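Local coordinates for protein URE2 (Lodderomyces elongisporus NRRL YB-4239, PDB 4EXJ), which is of unknown function but belongs to the glutathione S-transferase superfamily, resembles Ure2-type regulators and probably binds glutathione, at residues 4-9 and 15-20; 31-34 and 38-41; 85-88 and 94-97; 153-158 and 163-168. All coordinates share one frame; numbering follows the deposited sequence.

Contact 1: residues 4-9 and 15-20; sequences AILYTG and RKPLVL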
loop_
_atom_site.group_PDB
_atom_site.type_symbol
_atom_site.label_atom_id
_atom_site.label_comp_id
_atom_site.label_asym_id
_atom_site.label_seq_id
_atom_site.Cartn_x
_atom_site.Cartn_y
_atom_site.Cartn_z
ATOM N N ALA B 4 -14.785 -20.131 6.134
ATOM C CA ALA B 4 -14.378 -18.764 5.829
ATOM C C ALA B 4 -15.313 -18.133 4.790
ATOM O O ALA B 4 -15.783 -18.809 3.867
ATOM C CB ALA B 4 -12.927 -18.745 5.345
ATOM N N ILE B 5 -15.557 -16.831 4.942
ATOM C CA ILE B 5 -16.405 -16.080 4.026
ATOM C C ILE B 5 -15.665 -14.874 3.446
ATOM O O ILE B 5 -15.200 -14.004 4.194
ATOM C CB ILE B 5 -17.637 -15.485 4.739
ATOM C CG1 ILE B 5 -18.388 -16.552 5.539
ATOM C CG2 ILE B 5 -18.537 -14.765 3.724
ATOM C CD1 ILE B 5 -19.486 -15.970 6.419
ATOM N N LEU B 6 -15.608 -14.798 2.120
ATOM C CA LEU B 6 -15.057 -13.618 1.465
ATOM C C LEU B 6 -16.182 -12.692 1.024
ATOM O O LEU B 6 -16.969 -13.022 0.126
ATOM C CB LEU B 6 -14.209 -14.030 0.263
ATOM C CG LEU B 6 -13.633 -12.860 -0.551
ATOM C CD1 LEU B 6 -12.524 -12.154 0.217
ATOM C CD2 LEU B 6 -13.078 -13.442 -1.834
ATOM N N TYR B 7 -16.282 -11.546 1.677
ATOM C CA TYR B 7 -17.222 -10.508 1.269
ATOM C C TYR B 7 -16.482 -9.633 0.269
ATOM O O TYR B 7 -15.430 -9.068 0.577
ATOM C CB TYR B 7 -17.682 -9.664 2.444
ATOM C CG TYR B 7 -18.487 -10.446 3.461
ATOM C CD1 TYR B 7 -19.849 -10.647 3.268
ATOM C CD2 TYR B 7 -17.891 -10.988 4.587
ATOM C CE1 TYR B 7 -20.604 -11.359 4.172
ATOM C CE2 TYR B 7 -18.648 -11.714 5.516
ATOM C CZ TYR B 7 -20.005 -11.889 5.291
ATOM O OH TYR B 7 -20.780 -12.597 6.182
ATOM N N THR B 8 -17.006 -9.544 -0.940
ATOM C CA THR B 8 -16.280 -8.789 -1.951
ATOM C C THR B 8 -17.195 -8.225 -3.027
ATOM O O THR B 8 -18.410 -8.421 -2.987
ATOM C CB THR B 8 -15.145 -9.653 -2.557
ATOM O OG1 THR B 8 -14.276 -8.825 -3.353
ATOM C CG2 THR B 8 -15.688 -10.791 -3.395
ATOM N N GLY B 9 -16.598 -7.517 -3.979
ATOM C CA GLY B 9 -17.339 -6.897 -5.071
ATOM C C GLY B 9 -16.522 -7.081 -6.327
ATOM O O GLY B 9 -15.354 -7.404 -6.250
ATOM N N ARG B 15 -11.579 -8.403 -6.641
ATOM C CA ARG B 15 -11.383 -9.600 -7.440
ATOM C C ARG B 15 -10.100 -10.339 -7.093
ATOM O O ARG B 15 -9.970 -11.495 -7.409
ATOM C CB ARG B 15 -11.436 -9.251 -8.939
ATOM C CG ARG B 15 -12.861 -9.054 -9.446
ATOM C CD ARG B 15 -12.825 -8.126 -10.677
ATOM N NE ARG B 15 -14.089 -8.100 -11.408
ATOM C CZ ARG B 15 -14.278 -7.303 -12.454
ATOM N NH1 ARG B 15 -13.300 -6.483 -12.825
ATOM N NH2 ARG B 15 -15.439 -7.318 -13.116
ATOM N N LYS B 16 -9.167 -9.670 -6.425
ATOM C CA LYS B 16 -7.873 -10.298 -6.186
ATOM C C LYS B 16 -7.946 -11.580 -5.345
ATOM O O LYS B 16 -7.508 -12.645 -5.787
ATOM C CB LYS B 16 -6.921 -9.301 -5.565
ATOM C CG LYS B 16 -6.459 -8.225 -6.527
ATOM C CD LYS B 16 -5.387 -7.377 -5.877
ATOM C CE LYS B 16 -5.575 -5.949 -6.179
ATOM N NZ LYS B 16 -5.007 -4.999 -5.168
ATOM N N PRO B 17 -8.482 -11.490 -4.116
ATOM C CA PRO B 17 -8.549 -12.705 -3.297
ATOM C C PRO B 17 -9.571 -13.704 -3.837
ATOM O O PRO B 17 -9.445 -14.905 -3.625
ATOM C CB PRO B 17 -8.932 -12.176 -1.889
ATOM C CG PRO B 17 -9.545 -10.832 -2.127
ATOM C CD PRO B 17 -8.955 -10.284 -3.408
ATOM N N LEU B 18 -10.525 -13.223 -4.605
ATOM C CA LEU B 18 -11.461 -14.080 -5.255
ATOM C C LEU B 18 -10.790 -14.989 -6.264
ATOM O O LEU B 18 -10.960 -16.170 -6.243
ATOM C CB LEU B 18 -12.463 -13.204 -5.976
ATOM C CG LEU B 18 -13.576 -13.843 -6.776
ATOM C CD1 LEU B 18 -14.455 -14.578 -5.850
ATOM C CD2 LEU B 18 -14.376 -12.750 -7.464
ATOM N N VAL B 19 -9.966 -14.412 -7.107
ATOM C CA VAL B 19 -9.174 -15.217 -8.034
ATOM C C VAL B 19 -8.294 -16.245 -7.298
ATOM O O VAL B 19 -8.282 -17.421 -7.658
ATOM C CB VAL B 19 -8.292 -14.334 -8.947
ATOM C CG1 VAL B 19 -7.254 -15.164 -9.711
ATOM C CG2 VAL B 19 -9.181 -13.520 -9.912
ATOM N N LEU B 20 -7.523 -15.792 -6.301
ATOM C CA LEU B 20 -6.638 -16.721 -5.584
ATOM C C LEU B 20 -7.414 -17.864 -4.917
ATOM O O LEU B 20 -7.035 -19.029 -5.048
ATOM C CB LEU B 20 -5.779 -15.999 -4.540
ATOM C CG LEU B 20 -4.865 -16.948 -3.753
ATOM C CD1 LEU B 20 -3.885 -17.621 -4.654
ATOM C CD2 LEU B 20 -4.111 -16.145 -2.701
#

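Contact 2: residues 31-34 and 38-41; sequences HMFH and KDIQ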
loop_
_atom_site.group_PDB
_atom_site.type_symbol
_atom_site.label_atom_id
_atom_site.label_comp_id
_atom_site.label_asym_id
_atom_site.label_seq_id
_atom_site.Cartn_x
_atom_site.Cartn_y
_atom_site.Cartn_z
ATOM N N HIS B 31 -19.281 -14.217 -0.865
ATOM C CA HIS B 31 -20.462 -13.377 -0.831
ATOM C C HIS B 31 -20.227 -12.186 -1.733
ATOM O O HIS B 31 -19.649 -11.185 -1.306
ATOM C CB HIS B 31 -20.743 -12.918 0.599
ATOM C CG HIS B 31 -22.031 -12.175 0.759
ATOM N ND1 HIS B 31 -22.189 -10.863 0.367
ATOM C CD2 HIS B 31 -23.220 -12.556 1.283
ATOM C CE1 HIS B 31 -23.421 -10.470 0.637
ATOM N NE2 HIS B 31 -24.067 -11.478 1.193
ATOM N N MET B 32 -20.657 -12.302 -2.988
ATOM C CA MET B 32 -20.451 -11.243 -3.976
ATOM C C MET B 32 -21.542 -10.166 -3.902
ATOM O O MET B 32 -22.721 -10.440 -4.161
ATOM C CB MET B 32 -20.356 -11.851 -5.389
ATOM C CG MET B 32 -20.129 -10.839 -6.514
ATOM S SD MET B 32 -18.498 -10.060 -6.476
ATOM C CE MET B 32 -17.438 -11.404 -6.993
ATOM N N PHE B 33 -21.160 -8.954 -3.522
ATOM C CA PHE B 33 -22.094 -7.829 -3.479
ATOM C C PHE B 33 -22.441 -7.394 -4.894
ATOM O O PHE B 33 -21.627 -7.545 -5.807
ATOM C CB PHE B 33 -21.471 -6.608 -2.779
ATOM C CG PHE B 33 -21.261 -6.777 -1.286
ATOM C CD1 PHE B 33 -22.315 -7.116 -0.448
ATOM C CD2 PHE B 33 -20.011 -6.555 -0.721
ATOM C CE1 PHE B 33 -22.112 -7.263 0.931
ATOM C CE2 PHE B 33 -19.805 -6.692 0.641
ATOM C CZ PHE B 33 -20.863 -7.043 1.473
ATOM N N HIS B 34 -23.641 -6.836 -5.069
ATOM C CA HIS B 34 -23.936 -6.042 -6.262
ATOM C C HIS B 34 -23.082 -4.778 -6.238
ATOM O O HIS B 34 -22.624 -4.347 -5.175
ATOM C CB HIS B 34 -25.424 -5.681 -6.327
ATOM C CG HIS B 34 -26.270 -6.721 -6.998
ATOM N ND1 HIS B 34 -26.733 -7.844 -6.343
ATOM C CD2 HIS B 34 -26.735 -6.808 -8.268
ATOM C CE1 HIS B 34 -27.445 -8.577 -7.180
ATOM N NE2 HIS B 34 -27.462 -7.971 -8.355
ATOM N N LYS B 38 -25.211 -0.520 -1.199
ATOM C CA LYS B 38 -25.317 0.166 0.081
ATOM C C LYS B 38 -25.015 -0.786 1.244
ATOM O O LYS B 38 -24.972 -0.366 2.390
ATOM C CB LYS B 38 -26.716 0.767 0.249
ATOM C CG LYS B 38 -26.949 2.049 -0.531
ATOM C CD LYS B 38 -28.406 2.495 -0.426
ATOM C CE LYS B 38 -28.921 2.410 1.010
ATOM N NZ LYS B 38 -28.192 3.315 1.947
ATOM N N ASP B 39 -24.811 -2.067 0.949
ATOM C CA ASP B 39 -24.554 -3.064 1.998
ATOM C C ASP B 39 -23.271 -2.804 2.794
ATOM O O ASP B 39 -23.189 -3.131 3.980
ATOM C CB ASP B 39 -24.505 -4.480 1.414
ATOM C CG ASP B 39 -25.886 -5.033 1.074
ATOM O OD1 ASP B 39 -26.871 -4.267 1.121
ATOM O OD2 ASP B 39 -25.983 -6.238 0.752
ATOM N N ILE B 40 -22.270 -2.227 2.137
ATOM C CA ILE B 40 -20.984 -1.991 2.778
ATOM C C ILE B 40 -21.005 -0.765 3.683
ATOM O O ILE B 40 -20.003 -0.443 4.314
ATOM C CB ILE B 40 -19.819 -1.888 1.754
ATOM C CG1 ILE B 40 -20.028 -0.699 0.815
ATOM C CG2 ILE B 40 -19.683 -3.194 0.977
ATOM C CD1 ILE B 40 -18.838 -0.423 -0.088
ATOM N N GLN B 41 -22.148 -0.087 3.749
ATOM C CA GLN B 41 -22.319 1.023 4.687
ATOM C C GLN B 41 -23.195 0.608 5.870
ATOM O O GLN B 41 -23.451 1.408 6.773
ATOM C CB GLN B 41 -22.936 2.241 3.992
ATOM C CG GLN B 41 -22.038 2.903 2.967
ATOM C CD GLN B 41 -22.833 3.621 1.889
ATOM O OE1 GLN B 41 -23.899 4.177 2.152
ATOM N NE2 GLN B 41 -22.318 3.604 0.665
HETATM O O HOH W 1 -25.338 -6.401 -2.645
#

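Contact 3: residues 85-88 and 94-97; sequences FFYS and KLYW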
loop_
_atom_site.group_PDB
_atom_site.type_symbol
_atom_site.label_atom_id
_atom_site.label_comp_id
_atom_site.label_asym_id
_atom_site.label_seq_id
_atom_site.Cartn_x
_atom_site.Cartn_y
_atom_site.Cartn_z
ATOM N N PHE B 85 1.526 -20.650 -5.358
ATOM C CA PHE B 85 1.329 -19.259 -5.786
ATOM C C PHE B 85 2.071 -18.231 -4.959
ATOM O O PHE B 85 1.824 -17.030 -5.092
ATOM C CB PHE B 85 -0.166 -18.913 -5.795
ATOM C CG PHE B 85 -0.970 -19.737 -6.773
ATOM C CD1 PHE B 85 -0.752 -19.612 -8.140
ATOM C CD2 PHE B 85 -1.937 -20.629 -6.320
ATOM C CE1 PHE B 85 -1.486 -20.360 -9.058
ATOM C CE2 PHE B 85 -2.672 -21.403 -7.229
ATOM C CZ PHE B 85 -2.441 -21.261 -8.606
ATOM N N PHE B 86 2.988 -18.669 -4.106
ATOM C CA PHE B 86 3.752 -17.691 -3.347
ATOM C C PHE B 86 5.008 -18.307 -2.813
ATOM O O PHE B 86 5.169 -19.533 -2.841
ATOM C CB PHE B 86 2.924 -17.096 -2.192
ATOM C CG PHE B 86 2.885 -17.946 -0.933
ATOM C CD1 PHE B 86 2.271 -19.199 -0.929
ATOM C CD2 PHE B 86 3.437 -17.477 0.250
ATOM C CE1 PHE B 86 2.213 -19.961 0.240
ATOM C CE2 PHE B 86 3.392 -18.243 1.418
ATOM C CZ PHE B 86 2.781 -19.486 1.406
ATOM N N TYR B 87 5.884 -17.433 -2.333
ATOM C CA TYR B 87 7.132 -17.843 -1.702
ATOM C C TYR B 87 7.102 -17.495 -0.210
ATOM O O TYR B 87 6.699 -16.404 0.182
ATOM C CB TYR B 87 8.290 -17.158 -2.398
ATOM C CG TYR B 87 8.491 -17.583 -3.827
ATOM C CD1 TYR B 87 9.172 -18.758 -4.132
ATOM C CD2 TYR B 87 7.991 -16.819 -4.886
ATOM C CE1 TYR B 87 9.357 -19.161 -5.443
ATOM C CE2 TYR B 87 8.182 -17.216 -6.205
ATOM C CZ TYR B 87 8.864 -18.388 -6.474
ATOM O OH TYR B 87 9.057 -18.784 -7.778
ATOM N N SER B 88 7.519 -18.434 0.634
ATOM C CA SER B 88 7.519 -18.159 2.065
ATOM C C SER B 88 8.907 -17.662 2.478
ATOM O O SER B 88 9.880 -17.800 1.742
ATOM C CB SER B 88 7.108 -19.399 2.881
ATOM O OG SER B 88 8.171 -20.329 2.922
ATOM N N LYS B 94 14.797 -14.148 -0.262
ATOM C CA LYS B 94 14.963 -13.140 -1.297
ATOM C C LYS B 94 13.639 -12.913 -2.026
ATOM O O LYS B 94 13.179 -11.768 -2.215
ATOM C CB LYS B 94 16.026 -13.575 -2.295
ATOM C CG LYS B 94 16.437 -12.501 -3.276
ATOM C CD LYS B 94 17.421 -13.055 -4.317
ATOM C CE LYS B 94 18.801 -13.289 -3.720
ATOM N NZ LYS B 94 19.463 -12.012 -3.345
ATOM N N LEU B 95 13.032 -14.006 -2.460
ATOM C CA LEU B 95 11.786 -13.919 -3.230
ATOM C C LEU B 95 10.610 -13.453 -2.381
ATOM O O LEU B 95 9.733 -12.730 -2.879
ATOM C CB LEU B 95 11.484 -15.259 -3.912
ATOM C CG LEU B 95 12.542 -15.671 -4.933
ATOM C CD1 LEU B 95 12.081 -16.924 -5.673
ATOM C CD2 LEU B 95 12.816 -14.542 -5.897
ATOM N N TYR B 96 10.606 -13.847 -1.103
ATOM C CA TYR B 96 9.575 -13.426 -0.173
ATOM C C TYR B 96 9.558 -11.904 -0.052
ATOM O O TYR B 96 8.488 -11.283 -0.101
ATOM C CB TYR B 96 9.777 -14.062 1.205
ATOM C CG TYR B 96 8.852 -13.512 2.264
ATOM C CD1 TYR B 96 7.594 -14.068 2.477
ATOM C CD2 TYR B 96 9.244 -12.432 3.049
ATOM C CE1 TYR B 96 6.746 -13.558 3.443
ATOM C CE2 TYR B 96 8.403 -11.913 4.025
ATOM C CZ TYR B 96 7.160 -12.482 4.207
ATOM O OH TYR B 96 6.331 -11.980 5.167
ATOM N N TRP B 97 10.740 -11.306 0.112
ATOM C CA TRP B 97 10.796 -9.829 0.181
ATOM C C TRP B 97 10.457 -9.141 -1.134
ATOM O O TRP B 97 9.867 -8.061 -1.113
ATOM C CB TRP B 97 12.105 -9.321 0.776
ATOM C CG TRP B 97 12.243 -9.763 2.217
ATOM C CD1 TRP B 97 13.121 -10.698 2.701
ATOM C CD2 TRP B 97 11.435 -9.351 3.336
ATOM N NE1 TRP B 97 12.920 -10.877 4.053
ATOM C CE2 TRP B 97 11.901 -10.058 4.465
ATOM C CE3 TRP B 97 10.386 -8.425 3.503
ATOM C CZ2 TRP B 97 11.332 -9.897 5.729
ATOM C CZ3 TRP B 97 9.823 -8.266 4.774
ATOM C CH2 TRP B 97 10.307 -8.994 5.866
#

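Contact 4: residues 153-158 and 163-168; sequences RDWFVG and IVDIAF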
loop_
_atom_site.group_PDB
_atom_site.type_symbol
_atom_site.label_atom_id
_atom_site.label_comp_id
_atom_site.label_asym_id
_atom_site.label_seq_id
_atom_site.Cartn_x
_atom_site.Cartn_y
_atom_site.Cartn_z
ATOM N N ARG B 153 11.940 -11.296 -18.184
ATOM C CA ARG B 153 11.242 -12.334 -17.432
ATOM C C ARG B 153 9.808 -12.550 -17.874
ATOM O O ARG B 153 9.228 -11.725 -18.580
ATOM C CB ARG B 153 11.267 -12.033 -15.939
ATOM C CG ARG B 153 11.063 -10.587 -15.595
ATOM C CD ARG B 153 11.436 -10.386 -14.142
ATOM N NE ARG B 153 11.021 -11.553 -13.380
ATOM C CZ ARG B 153 11.500 -11.882 -12.189
ATOM N NH1 ARG B 153 12.424 -11.121 -11.610
ATOM N NH2 ARG B 153 11.049 -12.973 -11.581
ATOM N N ASP B 154 9.247 -13.668 -17.441
ATOM C CA ASP B 154 7.869 -14.005 -17.778
ATOM C C ASP B 154 6.918 -13.503 -16.706
ATOM O O ASP B 154 5.792 -13.098 -17.007
ATOM C CB ASP B 154 7.709 -15.509 -17.906
ATOM C CG ASP B 154 8.170 -16.020 -19.256
ATOM O OD1 ASP B 154 8.543 -15.187 -20.107
ATOM O OD2 ASP B 154 8.136 -17.245 -19.453
ATOM N N TRP B 155 7.376 -13.566 -15.466
ATOM C CA TRP B 155 6.525 -13.249 -14.310
ATOM C C TRP B 155 7.195 -12.244 -13.383
ATOM O O TRP B 155 8.402 -11.995 -13.478
ATOM C CB TRP B 155 6.203 -14.511 -13.535
ATOM C CG TRP B 155 5.621 -15.605 -14.378
ATOM C CD1 TRP B 155 6.244 -16.782 -14.744
ATOM C CD2 TRP B 155 4.325 -15.634 -14.981
ATOM N NE1 TRP B 155 5.390 -17.549 -15.509
ATOM C CE2 TRP B 155 4.213 -16.862 -15.681
ATOM C CE3 TRP B 155 3.241 -14.747 -14.996
ATOM C CZ2 TRP B 155 3.060 -17.217 -16.385
ATOM C CZ3 TRP B 155 2.104 -15.104 -15.703
ATOM C CH2 TRP B 155 2.018 -16.328 -16.379
ATOM N N PHE B 156 6.410 -11.652 -12.475
ATOM C CA PHE B 156 6.969 -10.613 -11.623
ATOM C C PHE B 156 8.006 -11.117 -10.640
ATOM O O PHE B 156 9.002 -10.431 -10.408
ATOM C CB PHE B 156 5.862 -9.856 -10.869
ATOM C CG PHE B 156 5.347 -8.657 -11.628
ATOM C CD1 PHE B 156 6.072 -7.477 -11.675
ATOM C CD2 PHE B 156 4.161 -8.745 -12.346
ATOM C CE1 PHE B 156 5.596 -6.367 -12.387
ATOM C CE2 PHE B 156 3.696 -7.653 -13.078
ATOM C CZ PHE B 156 4.410 -6.472 -13.100
ATOM N N VAL B 157 7.774 -12.305 -10.097
ATOM C CA VAL B 157 8.627 -12.850 -9.045
ATOM C C VAL B 157 8.952 -14.306 -9.338
ATOM O O VAL B 157 8.062 -15.120 -9.587
ATOM C CB VAL B 157 7.949 -12.751 -7.645
ATOM C CG1 VAL B 157 8.865 -13.308 -6.556
ATOM C CG2 VAL B 157 7.569 -11.283 -7.323
ATOM N N GLY B 158 10.233 -14.640 -9.288
ATOM C CA GLY B 158 10.606 -16.041 -9.444
ATOM C C GLY B 158 10.315 -16.524 -10.849
ATOM O O GLY B 158 10.422 -15.761 -11.799
ATOM N N ILE B 163 0.957 -14.740 -6.544
ATOM C CA ILE B 163 0.038 -13.731 -6.018
ATOM C C ILE B 163 0.402 -12.320 -6.486
ATOM O O ILE B 163 -0.469 -11.457 -6.544
ATOM C CB ILE B 163 -0.102 -13.776 -4.460
ATOM C CG1 ILE B 163 1.263 -13.578 -3.771
ATOM C CG2 ILE B 163 -0.849 -15.074 -4.007
ATOM C CD1 ILE B 163 1.202 -13.624 -2.264
ATOM N N VAL B 164 1.670 -12.059 -6.807
ATOM C CA VAL B 164 2.022 -10.731 -7.321
ATOM C C VAL B 164 1.426 -10.543 -8.724
ATOM O O VAL B 164 0.857 -9.483 -9.062
ATOM C CB VAL B 164 3.534 -10.522 -7.345
ATOM C CG1 VAL B 164 3.882 -9.223 -8.079
ATOM C CG2 VAL B 164 4.083 -10.494 -5.912
ATOM N N ASP B 165 1.529 -11.582 -9.548
ATOM C CA ASP B 165 0.868 -11.524 -10.846
ATOM C C ASP B 165 -0.641 -11.391 -10.717
ATOM O O ASP B 165 -1.245 -10.687 -11.513
ATOM C CB ASP B 165 1.214 -12.733 -11.716
ATOM C CG ASP B 165 2.715 -12.904 -11.874
ATOM O OD1 ASP B 165 3.357 -12.076 -12.570
ATOM O OD2 ASP B 165 3.241 -13.844 -11.241
ATOM N N ILE B 166 -1.246 -12.068 -9.741
ATOM C CA ILE B 166 -2.680 -11.892 -9.512
ATOM C C ILE B 166 -2.975 -10.425 -9.174
ATOM O O ILE B 166 -3.895 -9.824 -9.757
ATOM C CB ILE B 166 -3.193 -12.791 -8.389
ATOM C CG1 ILE B 166 -3.056 -14.274 -8.777
ATOM C CG2 ILE B 166 -4.640 -12.477 -8.038
ATOM C CD1 ILE B 166 -3.357 -15.222 -7.622
ATOM N N ALA B 167 -2.222 -9.843 -8.245
ATOM C CA ALA B 167 -2.509 -8.456 -7.850
ATOM C C ALA B 167 -2.426 -7.522 -9.081
ATOM O O ALA B 167 -3.359 -6.747 -9.367
ATOM C CB ALA B 167 -1.563 -8.002 -6.747
ATOM N N PHE B 168 -1.331 -7.568 -9.805
ATOM C CA PHE B 168 -1.181 -6.723 -10.958
ATOM C C PHE B 168 -2.192 -7.019 -12.103
ATOM O O PHE B 168 -2.702 -6.119 -12.710
ATOM C CB PHE B 168 0.259 -6.789 -11.492
ATOM C CG PHE B 168 1.252 -5.914 -10.770
ATOM C CD1 PHE B 168 1.255 -4.554 -10.930
ATOM C CD2 PHE B 168 2.206 -6.459 -9.954
ATOM C CE1 PHE B 168 2.195 -3.786 -10.299
ATOM C CE2 PHE B 168 3.135 -5.672 -9.331
ATOM C CZ PHE B 168 3.108 -4.336 -9.490
HETATM O O HOH W 2 5.447 -13.977 -9.897
#

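Contact 1: residues 4-9 and 15-20
Leu6 and Leu18 face each other with CA atoms 7.6 Å apart where strand 4-8 and the start of helix 15-23 run roughly antiparallel, their axes 9.0 Å apart at closest and 144° between their directions. The chain then closes up at the turn, where the CA atoms of Gly9 and Arg15 come to 7.0 Å. Leu6 makes the apolar side-chain contacts from the strand. Its CG lies opposite the backbone N (chi1 177°), which sends the forked end out from the strand, one methyl to each of two neighbouring helix residues. Leu6 CD1 meets the ring of Pro17 at CG, 4.0 Å away, the two side chains crossing at about a right angle. Leu6 CD2 rests on the backbone of Leu18, 3.8 Å from Leu18 N, and lies 4.2 Å from Leu18 CB. A branched leucine suits this place because it touches both residues at once, while proline in the first turn of a helix costs no backbone bond and offers a compact apolar surface. Thr8 OG1 approaches Arg15 N only to 4.3 Å; the hydroxyl bonds instead to Gly14 O. Arg15 turns from the strand to form a salt bridge with Glu177. Here the first strand and helix of the thioredoxin-like N-terminal domain meet, in the beta-alpha-beta unit completed by strand 28-32. Pro17 also touches Ile71 and Ile75 of helix 68-79. No hydrogen bond joins the two segments, so they hold together by buried apolar fit, and the polar ends of Thr8 and Arg15 find their partners elsewhere.

Contact 2: residues 31-34 and 38-41
His31 leads up to Phe33, the residue that meets Asp39 and Ile40 across the turn, and one edge of the imidazole lies against Phe33 CD1. Met32 points to the other side of the strand, onto Thr8 and Pro10. At Phe33 the strand has ended, and a chi1 of -69° sets CG opposite the carbonyl carbon, carrying the ring across to the 3-10 turn 39-41. Phe33 CE1 lies 3.7 Å from Asp39 CB, with the carboxylate plane nearly perpendicular to the ring at 85°. Phe33 CE2 meets the CG2 methyl of Ile40 at 3.5 Å, and both partners approach the ring obliquely. This is the connection between strand 28-32 and helix 43-48 in the thioredoxin-like domain, and a large phenylalanine suits it by offering apolar surface to Asp39 CB and the Ile40 methyl together. Val54 touches both Phe33 and Ile40, while Trp44 of the following helix packs on the Phe33 ring. Asp39, more exposed, presents its apolar CB to the ring, with OD2 also near the ring carbons. Beyond Phe33, His34 N donates to a water at 3.0 Å, and that water gives a weak, long bond of 3.5 Å to Asp39 OD2.

Contact 3: residues 85-88 and 94-97
Tyr87 and Leu95 share a similar first torsion (chi1 -66° and -63°): in each, CG stands opposite its own carbonyl carbon, and these settings lay the leucine branch against the tyrosine ring. Leu95 CD1 sits over one face, 3.6 Å from the Tyr87 ring centroid and only 15° off the normal, a CH-pi contact displaced toward Tyr87 CE1, from which it is 3.5 Å. Leu95 CB lies over the root, 3.8 Å from Tyr87 CG, and CD1 over the middle of the ring, the side chains crossing obliquely. A tyrosine suits this place because its broad face takes the aliphatic chain while the OH reaches past it, to a weak hydrogen bond with Asp159 N. Both segments belong to the entry into the helical C-terminal domain of the glutathione S-transferase fold: 85-88 is part of the linker that follows helix 68-79, and Leu95 and Tyr96 stand in the first turn of the long helix 93-120. Tyr96 takes the backbone as its partner. Its CG is turned away from its own N, and the ring edge comes up to the linker, with Tyr87 O close to the ring plane and 3.4 Å from Tyr96 CD1. Ser88 O lies 3.8 Å from Tyr96 CB. Polar bonds from farther along the chain steady the linker: Gln99 OE1 accepts from Tyr87 N, and Gln91 OE1 from Ser88 N. Tyr96 also packs on Tyr96 of the second subunit, while Trp97 meets Tyr74 of that subunit edge-to-face, bringing the helix into the dimer interface.

Contact 4: residues 153-158 and 163-168
Phe156 is the bump of this contact, a ring projecting from the loop 153-158 into the hollow formed by Val164, Asp165 and Phe168 on the first turns of helix 163-179. One face lies on the Phe168 ring in an offset stack, with centroids 4.3 Å apart and planes at 15°. The root of the Phe156 side chain is covered by Val164 CG1, 3.5 Å from Phe156 CB. A second, smaller knob stands beside it: Val157 CG2 against Val164 CG2 at 3.8 Å. Flat phenylalanines suit the stacked pair, and in Val164 the two methyls, set close to the backbone, let CG1 meet Phe156 and CG2 meet Val157. The benzo edge of Trp155 meets the carboxylate of Asp165, Trp155 CE3 lying 3.6 Å from Asp165 OD1 near the indole plane. With CG opposite its carbonyl carbon (chi1 -55°), Asp165 reaches out to the loop and the helix start together. Asp165 OD1 accepts Phe156 N at 3.1 Å through its syn lone pair, in a nearly straight bond of 164°, and also Trp198 NE1. Asp165 OD2 accepts Thr162 N while Thr162 OG1 bonds Val164 N, consistent with the N-capping box that is a hallmark of this helix in glutathione S-transferases; Ile166 touching Phe161 fits the accompanying hydrophobic staple. A water 2.6 Å from Asp165 OD2 accepts from Val157 N at 2.9 Å. With donors around both oxygens, near the positive end of a helix dipole, the buried carboxylate would probably be held in its charged form, fixing loop and helix together amid apolar surfaces.

The four contacts follow one another along the chain without overlapping. Contacts 1 and 2, centres about 13 Å apart, share the thioredoxin-like sheet: Leu6 O and Thr8 O probably accept hydrogen bonds from His31 N and Phe33 N across the neighbouring strands. Contacts 3 and 4, centres about 11 Å apart, belong to the helical domain and are joined by a probable bond from Ile163 N to Phe85 O. Helix 15-23 bridges the two pairs, since Leu20 packs on both Phe85 and Ile163, and Lys16 on Ala167. Contacts 2 and 3 lie on opposite sides of the chain's centre, their own centres about 33 Å apart. Any glutathione site would be expected in the N-terminal domain, with contacts 1 and 2.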